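Long-range contact in nucleoside-diphosphate-sugar epimerase (PDB 2X4G), which probably acts on nucleotide-linked sugars as an NAD-dependent epimerase or related oxidoreductase: residues G212-I217 against T242-M248. Residues are numbered along the deposited sequence; the frame is centred on the assembly and turned at random.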
loop_
_atom_site.group_PDB
_atom_site.type_symbol
_atom_site.label_atom_id
_atom_site.label_comp_id
_atom_site.label_asym_id
_atom_site.label_seq_id
_atom_site.Cartn_x
_atom_site.Cartn_y
_atom_site.Cartn_z
ATOM N N GLY A 212 -6.310 -20.870 -1.908
ATOM C CA GLY A 212 -5.737 -20.719 -3.245
ATOM C C GLY A 212 -4.985 -21.939 -3.745
ATOM O O GLY A 212 -4.487 -22.757 -2.968
ATOM N N GLN A 213 -4.897 -22.049 -5.061
ATOM C CA GLN A 213 -4.232 -23.171 -5.686
ATOM C C GLN A 213 -2.881 -22.681 -6.147
ATOM O O GLN A 213 -2.769 -21.562 -6.619
ATOM C CB GLN A 213 -5.045 -23.657 -6.891
ATOM C CG GLN A 213 -6.522 -23.843 -6.619
ATOM C CD GLN A 213 -7.191 -24.626 -7.723
ATOM O OE1 GLN A 213 -7.763 -25.709 -7.482
ATOM N NE2 GLN A 213 -7.090 -24.113 -8.955
ATOM N N ARG A 214 -1.861 -23.524 -6.041
ATOM C CA ARG A 214 -0.505 -23.125 -6.394
ATOM C C ARG A 214 0.346 -24.308 -6.789
ATOM O O ARG A 214 0.168 -25.387 -6.253
ATOM C CB ARG A 214 0.134 -22.437 -5.197
ATOM C CG ARG A 214 1.394 -21.687 -5.550
ATOM C CD ARG A 214 1.869 -20.816 -4.404
ATOM N NE ARG A 214 0.978 -19.683 -4.184
ATOM C CZ ARG A 214 0.957 -18.580 -4.932
ATOM N NH1 ARG A 214 1.777 -18.446 -5.976
ATOM N NH2 ARG A 214 0.092 -17.612 -4.639
ATOM N N ASN A 215 1.264 -24.099 -7.725
ATOM C CA ASN A 215 2.299 -25.089 -8.039
ATOM C C ASN A 215 3.641 -24.655 -7.484
ATOM O O ASN A 215 4.130 -23.551 -7.781
ATOM C CB ASN A 215 2.446 -25.332 -9.532
ATOM C CG ASN A 215 3.353 -26.532 -9.843
ATOM O OD1 ASN A 215 4.544 -26.364 -10.092
ATOM N ND2 ASN A 215 2.791 -27.741 -9.818
ATOM N N VAL A 216 4.218 -25.547 -6.680
ATOM C CA VAL A 216 5.491 -25.340 -6.017
ATOM C C VAL A 216 6.530 -26.254 -6.653
ATOM O O VAL A 216 6.209 -27.386 -7.004
ATOM C CB VAL A 216 5.346 -25.659 -4.525
ATOM C CG1 VAL A 216 6.703 -25.866 -3.857
ATOM C CG2 VAL A 216 4.601 -24.545 -3.860
ATOM N N ILE A 217 7.759 -25.765 -6.814
ATOM C CA ILE A 217 8.834 -26.548 -7.430
ATOM C C ILE A 217 10.141 -26.391 -6.672
ATOM O O ILE A 217 10.465 -25.322 -6.153
ATOM C CB ILE A 217 9.077 -26.208 -8.935
ATOM C CG1 ILE A 217 9.988 -27.282 -9.569
ATOM C CG2 ILE A 217 9.655 -24.813 -9.093
ATOM C CD1 ILE A 217 10.608 -26.926 -10.852
ATOM N N THR A 242 7.267 -27.672 -13.428
ATOM C CA THR A 242 6.318 -27.826 -12.334
ATOM C C THR A 242 6.781 -28.863 -11.354
ATOM O O THR A 242 7.589 -29.719 -11.690
ATOM C CB THR A 242 4.950 -28.289 -12.852
ATOM O OG1 THR A 242 5.074 -29.585 -13.433
ATOM C CG2 THR A 242 4.430 -27.356 -13.911
ATOM N N GLY A 243 6.232 -28.793 -10.145
ATOM C CA GLY A 243 6.630 -29.645 -9.028
ATOM C C GLY A 243 5.410 -30.319 -8.466
ATOM O O GLY A 243 5.050 -31.405 -8.917
ATOM N N HIS A 244 4.764 -29.673 -7.496
ATOM C CA HIS A 244 3.549 -30.214 -6.863
ATOM C C HIS A 244 2.429 -29.196 -6.926
ATOM O O HIS A 244 2.638 -28.023 -6.591
ATOM C CB HIS A 244 3.808 -30.577 -5.406
ATOM C CG HIS A 244 4.918 -31.562 -5.227
ATOM N ND1 HIS A 244 6.145 -31.214 -4.698
ATOM C CD2 HIS A 244 5.005 -32.874 -5.550
ATOM C CE1 HIS A 244 6.931 -32.274 -4.686
ATOM N NE2 HIS A 244 6.265 -33.294 -5.199
ATOM N N ASN A 245 1.250 -29.636 -7.373
ATOM C CA ASN A 245 0.049 -28.826 -7.251
ATOM C C ASN A 245 -0.490 -28.953 -5.840
ATOM O O ASN A 245 -0.608 -30.036 -5.311
ATOM C CB ASN A 245 -0.991 -29.249 -8.262
ATOM C CG ASN A 245 -0.580 -28.928 -9.660
ATOM O OD1 ASN A 245 -0.109 -27.846 -9.959
ATOM N ND2 ASN A 245 -0.755 -29.863 -10.521
ATOM N N LEU A 246 -0.804 -27.824 -5.235
ATOM C CA LEU A 246 -0.909 -27.739 -3.799
ATOM C C LEU A 246 -1.948 -26.717 -3.392
ATOM O O LEU A 246 -1.934 -25.598 -3.883
ATOM C CB LEU A 246 0.451 -27.263 -3.281
ATOM C CG LEU A 246 1.081 -27.990 -2.115
ATOM C CD1 LEU A 246 0.946 -29.492 -2.287
ATOM C CD2 LEU A 246 2.518 -27.593 -2.065
ATOM N N GLU A 247 -2.837 -27.078 -2.484
ATOM C CA GLU A 247 -3.655 -26.077 -1.826
ATOM C C GLU A 247 -2.760 -25.267 -0.859
ATOM O O GLU A 247 -1.839 -25.807 -0.240
ATOM C CB GLU A 247 -4.819 -26.750 -1.076
ATOM C CG GLU A 247 -5.908 -27.381 -1.970
ATOM C CD GLU A 247 -6.833 -26.354 -2.597
ATOM O OE1 GLU A 247 -6.613 -25.150 -2.365
ATOM O OE2 GLU A 247 -7.779 -26.735 -3.323
ATOM N N MET A 248 -3.029 -23.973 -0.739
ATOM C CA MET A 248 -2.315 -23.133 0.213
ATOM C C MET A 248 -2.532 -23.575 1.643
ATOM O O MET A 248 -1.666 -23.352 2.487
ATOM C CB MET A 248 -2.724 -21.667 0.075
ATOM C CG MET A 248 -1.971 -20.904 -0.999
ATOM S SD MET A 248 -0.270 -20.519 -0.491
ATOM C CE MET A 248 0.564 -21.884 -1.278
#
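The side-chain oxygen of Asn245 is gripped by two donors. Asn215 ND2 reaches Asn245 OD1 across the strands at 2.9 Å, and the backbone N of Leu306 supplies the second bond. The Asn215 donor stands above the carbonyl plane of Asn245, the two amide planes being 66° apart. The other end of the Asn215 amide is held too: Gly243 N donates to Asn215 OD1 at 3.0 Å, in the carbonyl plane and on a lone pair. With CG anti to the backbone N (chi1 -170°), the Asn215 amide spans from Gly243 to Asn245, and bonds at both ends fix its rotation.

The backbones of Arg214 and Leu246 exchange two hydrogen bonds, as do those of Val216 and His244. Beyond them Met248 N donates to Gly212 O at 2.9 Å. On the face opposite the asparagines, Val216 CG2 meets Leu246 CD2 at 4.1 Å, and both residues pack on Leu251 and Leu323. Met248 CE lies at the edge of the Arg214 guanidinium, 3.7 Å from Arg214 NE, while Arg214 NH1 bonds Tyr128 OH.

This antiparallel pair belongs to the mixed sheet of the Rossmann-like epimerase/dehydratase fold; strand 213-218 also runs parallel to strand 176-185.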